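Local structure of vascular endothelial cadherin (Gallus gallus, 3PPE) at residues S95-K107 with I178-G190. The protein mediates calcium-dependent, homophilic adhesion between endothelial cells, the chain here comprising its two outermost extracellular cadherin domains. Numbering follows the deposited sequence.
Sequences SDINDNAPIFVQK and IIVKAKDALGLTG. With CA (calcium ion), chain E; CA (calcium ion), chain D; CA (calcium ion), chain C.
The ring of Phe104 leans against strand 175-184 with its far end: the backbone C of Lys181 lies at the ring edge, while CZ meets Val180 CG1 obliquely at 3.4 Å and CE1 lies 3.8 Å from Ala182 CB. This is the calcium-bound junction of two successive cadherin domains, where the linker runs into the beta-sandwich of the second. Small Ala182 leaves room for both the Phe104 ring and Pro102, whose CB comes within 3.9 Å of its methyl; Ala128 and Val126 of strand 122-129 continue this core. Nearer the metals, the flat amide of Asn98 and carboxylate of Asp184 are turned 40° apart. Asn98 ND2 donates to Asp184 OD1 (2.8 Å, 154°), which lies almost in the amide plane, whereas the donor stands above the carboxylate plane. An amide suits this place because OD1 can bind the calcium ion while ND2 donates to a ligand of the same ion; Asn100 O, Asp130, Asp132 and His139 complete the site. With CG between its backbone N and carbonyl carbon (chi1 75°), Asp184, first residue of a type I turn, also directs OD2 to the backbone that follows: Leu188 N, just past the turn, donates to it, and Leu186 N and Gly187 N add weak bonds. Held at both oxygens, the carboxylate has little freedom to rotate, and its charge is probably stabilised. Leu188 covers the linker backbone, its CD2 reaching Asn98 O at 3.4 Å and Asn100 O at 3.3 Å.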
loop_
_atom_site.group_PDB
_atom_site.type_symbol
_atom_site.label_atom_id
_atom_site.label_comp_id
_atom_site.label_asym_id
_atom_site.label_seq_id
_atom_site.Cartn_x
_atom_site.Cartn_y
_atom_site.Cartn_z
ATOM N N SER A 95 -2.677 8.421 6.463
ATOM C CA SER A 95 -3.733 7.725 7.217
ATOM C C SER A 95 -3.393 7.758 8.697
ATOM O O SER A 95 -2.285 7.465 9.083
ATOM C CB SER A 95 -3.838 6.258 6.771
ATOM O OG SER A 95 -3.969 6.199 5.359
ATOM N N ASP A 96 -4.380 8.117 9.512
ATOM C CA ASP A 96 -4.213 8.336 10.943
ATOM C C ASP A 96 -4.023 7.047 11.741
ATOM O O ASP A 96 -4.784 6.104 11.579
ATOM C CB ASP A 96 -5.482 9.038 11.468
ATOM C CG ASP A 96 -5.310 9.591 12.871
ATOM O OD1 ASP A 96 -6.222 9.386 13.707
ATOM O OD2 ASP A 96 -4.280 10.239 13.158
ATOM N N ILE A 97 -3.065 7.031 12.658
ATOM C CA ILE A 97 -3.097 6.044 13.710
ATOM C C ILE A 97 -3.489 6.746 15.017
ATOM O O ILE A 97 -3.338 7.974 15.159
ATOM C CB ILE A 97 -1.737 5.237 13.864
ATOM C CG1 ILE A 97 -0.589 6.090 14.414
ATOM C CG2 ILE A 97 -1.364 4.500 12.499
ATOM C CD1 ILE A 97 0.569 5.239 15.048
ATOM N N ASN A 98 -3.995 5.972 15.962
ATOM C CA ASN A 98 -4.308 6.518 17.271
ATOM C C ASN A 98 -3.035 6.681 18.112
ATOM O O ASN A 98 -2.626 5.789 18.826
ATOM C CB ASN A 98 -5.356 5.664 18.007
ATOM C CG ASN A 98 -5.966 6.434 19.166
ATOM O OD1 ASN A 98 -6.226 7.642 19.032
ATOM N ND2 ASN A 98 -6.130 5.803 20.295
ATOM N N ASP A 99 -2.385 7.830 18.005
ATOM C CA ASP A 99 -1.138 8.034 18.723
ATOM C C ASP A 99 -1.131 9.271 19.631
ATOM O O ASP A 99 -0.094 9.665 20.125
ATOM C CB ASP A 99 0.070 8.001 17.764
ATOM C CG ASP A 99 0.019 9.051 16.651
ATOM O OD1 ASP A 99 -1.068 9.560 16.257
ATOM O OD2 ASP A 99 1.133 9.371 16.115
ATOM N N ASN A 100 -2.310 9.874 19.837
ATOM C CA ASN A 100 -2.465 10.990 20.744
ATOM C C ASN A 100 -3.556 10.730 21.770
ATOM O O ASN A 100 -4.621 10.153 21.470
ATOM C CB ASN A 100 -2.737 12.318 19.993
ATOM C CG ASN A 100 -1.577 12.728 19.083
ATOM O OD1 ASN A 100 -1.497 12.284 17.938
ATOM N ND2 ASN A 100 -0.655 13.530 19.595
ATOM N N ALA A 101 -3.290 11.150 22.992
ATOM C CA ALA A 101 -4.312 11.075 24.047
ATOM C C ALA A 101 -5.006 12.458 24.140
ATOM O O ALA A 101 -4.467 13.473 23.669
ATOM C CB ALA A 101 -3.674 10.666 25.380
ATOM N N PRO A 102 -6.231 12.504 24.675
ATOM C CA PRO A 102 -6.845 13.835 24.896
ATOM C C PRO A 102 -6.082 14.601 25.954
ATOM O O PRO A 102 -5.598 13.997 26.966
ATOM C CB PRO A 102 -8.274 13.499 25.370
ATOM C CG PRO A 102 -8.465 12.019 24.918
ATOM C CD PRO A 102 -7.116 11.410 25.109
ATOM N N ILE A 103 -5.925 15.908 25.726
ATOM C CA ILE A 103 -5.229 16.770 26.693
ATOM C C ILE A 103 -6.148 17.923 27.056
ATOM O O ILE A 103 -6.755 18.543 26.189
ATOM C CB ILE A 103 -3.860 17.306 26.146
ATOM C CG1 ILE A 103 -2.880 16.155 25.847
ATOM C CG2 ILE A 103 -3.170 18.251 27.149
ATOM C CD1 ILE A 103 -1.957 16.509 24.716
ATOM N N PHE A 104 -6.285 18.203 28.349
ATOM C CA PHE A 104 -7.185 19.282 28.755
ATOM C C PHE A 104 -6.782 20.618 28.177
ATOM O O PHE A 104 -5.615 20.806 27.846
ATOM C CB PHE A 104 -7.330 19.308 30.261
ATOM C CG PHE A 104 -8.283 18.260 30.753
ATOM C CD1 PHE A 104 -7.810 17.036 31.208
ATOM C CD2 PHE A 104 -9.668 18.484 30.693
ATOM C CE1 PHE A 104 -8.709 16.034 31.675
ATOM C CE2 PHE A 104 -10.566 17.486 31.124
ATOM C CZ PHE A 104 -10.059 16.264 31.625
ATOM N N VAL A 105 -7.728 21.545 28.055
ATOM C CA VAL A 105 -7.411 22.857 27.486
ATOM C C VAL A 105 -6.875 23.862 28.526
ATOM O O VAL A 105 -6.354 24.894 28.147
ATOM C CB VAL A 105 -8.582 23.479 26.668
ATOM C CG1 VAL A 105 -8.971 22.583 25.487
ATOM C CG2 VAL A 105 -9.797 23.774 27.559
ATOM N N GLN A 106 -6.974 23.531 29.813
ATOM C CA GLN A 106 -6.499 24.373 30.926
ATOM C C GLN A 106 -6.039 23.394 31.986
ATOM O O GLN A 106 -6.619 22.324 32.132
ATOM C CB GLN A 106 -7.625 25.217 31.598
ATOM C CG GLN A 106 -8.389 26.129 30.672
ATOM C CD GLN A 106 -9.604 26.759 31.266
ATOM O OE1 GLN A 106 -9.744 26.927 32.515
ATOM N NE2 GLN A 106 -10.493 27.157 30.391
ATOM N N LYS A 107 -5.022 23.793 32.735
ATOM C CA LYS A 107 -4.580 23.065 33.922
ATOM C C LYS A 107 -5.634 23.021 35.049
ATOM O O LYS A 107 -5.818 21.984 35.688
ATOM C CB LYS A 107 -3.338 23.765 34.465
ATOM C CG LYS A 107 -2.618 22.962 35.551
ATOM C CD LYS A 107 -1.886 21.733 34.965
ATOM C CE LYS A 107 -0.782 21.300 35.933
ATOM N NZ LYS A 107 -0.308 19.902 35.657
ATOM N N ILE A 178 -11.612 18.906 42.618
ATOM C CA ILE A 178 -11.769 17.568 42.088
ATOM C C ILE A 178 -10.775 17.343 40.912
ATOM O O ILE A 178 -10.314 18.293 40.275
ATOM C CB ILE A 178 -13.260 17.250 41.689
ATOM C CG1 ILE A 178 -13.600 18.024 40.430
ATOM C CG2 ILE A 178 -14.255 17.515 42.909
ATOM C CD1 ILE A 178 -14.897 17.589 39.706
ATOM N N ILE A 179 -10.440 16.097 40.654
ATOM C CA ILE A 179 -9.506 15.765 39.577
ATOM C C ILE A 179 -10.243 15.020 38.483
ATOM O O ILE A 179 -10.947 14.031 38.751
ATOM C CB ILE A 179 -8.316 14.902 40.077
ATOM C CG1 ILE A 179 -7.654 15.523 41.317
ATOM C CG2 ILE A 179 -7.288 14.686 38.942
ATOM C CD1 ILE A 179 -7.061 16.924 41.104
ATOM N N VAL A 180 -10.100 15.510 37.255
ATOM C CA VAL A 180 -10.738 14.874 36.123
ATOM C C VAL A 180 -9.651 14.262 35.222
ATOM O O VAL A 180 -8.506 14.716 35.207
ATOM C CB VAL A 180 -11.724 15.878 35.394
ATOM C CG1 VAL A 180 -10.970 17.059 34.776
ATOM C CG2 VAL A 180 -12.630 15.171 34.360
ATOM N N LYS A 181 -9.995 13.198 34.510
ATOM C CA LYS A 181 -9.072 12.549 33.622
ATOM C C LYS A 181 -9.829 12.311 32.313
ATOM O O LYS A 181 -11.032 11.968 32.309
ATOM C CB LYS A 181 -8.627 11.201 34.225
ATOM C CG LYS A 181 -7.506 10.480 33.416
ATOM C CD LYS A 181 -6.923 9.270 34.166
ATOM C CE LYS A 181 -5.481 8.946 33.663
ATOM N NZ LYS A 181 -5.035 7.562 34.168
ATOM N N ALA A 182 -9.128 12.492 31.198
ATOM C CA ALA A 182 -9.703 12.243 29.880
ATOM C C ALA A 182 -8.978 11.107 29.166
ATOM O O ALA A 182 -7.823 10.808 29.469
ATOM C CB ALA A 182 -9.672 13.508 29.039
ATOM N N LYS A 183 -9.663 10.480 28.216
ATOM C CA LYS A 183 -9.206 9.215 27.650
ATOM C C LYS A 183 -10.029 8.831 26.425
ATOM O O LYS A 183 -11.240 8.635 26.515
ATOM C CB LYS A 183 -9.272 8.104 28.698
ATOM C CG LYS A 183 -9.077 6.706 28.133
ATOM C CD LYS A 183 -8.896 5.683 29.243
ATOM C CE LYS A 183 -10.130 5.601 30.125
ATOM N NZ LYS A 183 -11.069 4.539 29.670
ATOM N N ASP A 184 -9.361 8.724 25.280
ATOM C CA ASP A 184 -10.041 8.454 24.019
ATOM C C ASP A 184 -10.587 7.030 23.982
ATOM O O ASP A 184 -10.171 6.175 24.764
ATOM C CB ASP A 184 -9.095 8.686 22.840
ATOM C CG ASP A 184 -8.075 7.574 22.683
ATOM O OD1 ASP A 184 -7.053 7.795 22.000
ATOM O OD2 ASP A 184 -8.296 6.480 23.244
ATOM N N ALA A 185 -11.519 6.784 23.068
ATOM C CA ALA A 185 -12.392 5.620 23.159
ATOM C C ALA A 185 -11.605 4.325 22.994
ATOM O O ALA A 185 -12.107 3.239 23.285
ATOM C CB ALA A 185 -13.501 5.705 22.122
ATOM N N LEU A 186 -10.368 4.447 22.523
ATOM C CA LEU A 186 -9.498 3.290 22.344
ATOM C C LEU A 186 -8.582 3.097 23.548
ATOM O O LEU A 186 -7.834 2.122 23.621
ATOM C CB LEU A 186 -8.667 3.437 21.069
ATOM C CG LEU A 186 -9.408 3.226 19.748
ATOM C CD1 LEU A 186 -10.229 4.457 19.390
ATOM C CD2 LEU A 186 -8.433 2.885 18.632
ATOM N N GLY A 187 -8.647 4.032 24.490
ATOM C CA GLY A 187 -8.110 3.812 25.821
ATOM C C GLY A 187 -6.865 4.636 26.086
ATOM O O GLY A 187 -6.235 4.506 27.136
ATOM N N LEU A 188 -6.510 5.488 25.131
ATOM C CA LEU A 188 -5.254 6.227 25.190
ATOM C C LEU A 188 -5.310 7.328 26.242
ATOM O O LEU A 188 -6.067 8.290 26.109
ATOM C CB LEU A 188 -4.918 6.824 23.822
ATOM C CG LEU A 188 -3.483 6.629 23.333
ATOM C CD1 LEU A 188 -3.066 5.172 23.443
ATOM C CD2 LEU A 188 -3.330 7.129 21.904
ATOM N N THR A 189 -4.506 7.181 27.290
ATOM C CA THR A 189 -4.203 8.290 28.185
ATOM C C THR A 189 -2.793 8.169 28.754
ATOM O O THR A 189 -1.991 7.362 28.284
ATOM C CB THR A 189 -5.209 8.372 29.348
ATOM O OG1 THR A 189 -4.964 9.556 30.115
ATOM C CG2 THR A 189 -5.079 7.154 30.249
ATOM N N GLY A 190 -2.497 8.977 29.766
ATOM C CA GLY A 190 -2.796 10.397 29.721
ATOM C C GLY A 190 -1.980 11.071 30.805
ATOM O O GLY A 190 -2.163 10.801 31.993
HETATM CA CA CA E . -2.584 10.223 14.759
HETATM CA CA CA D . -6.513 9.666 20.250
HETATM CA CA CA C . 1.320 11.240 14.739
HETATM O O HOH W 1 1.612 12.299 16.943
#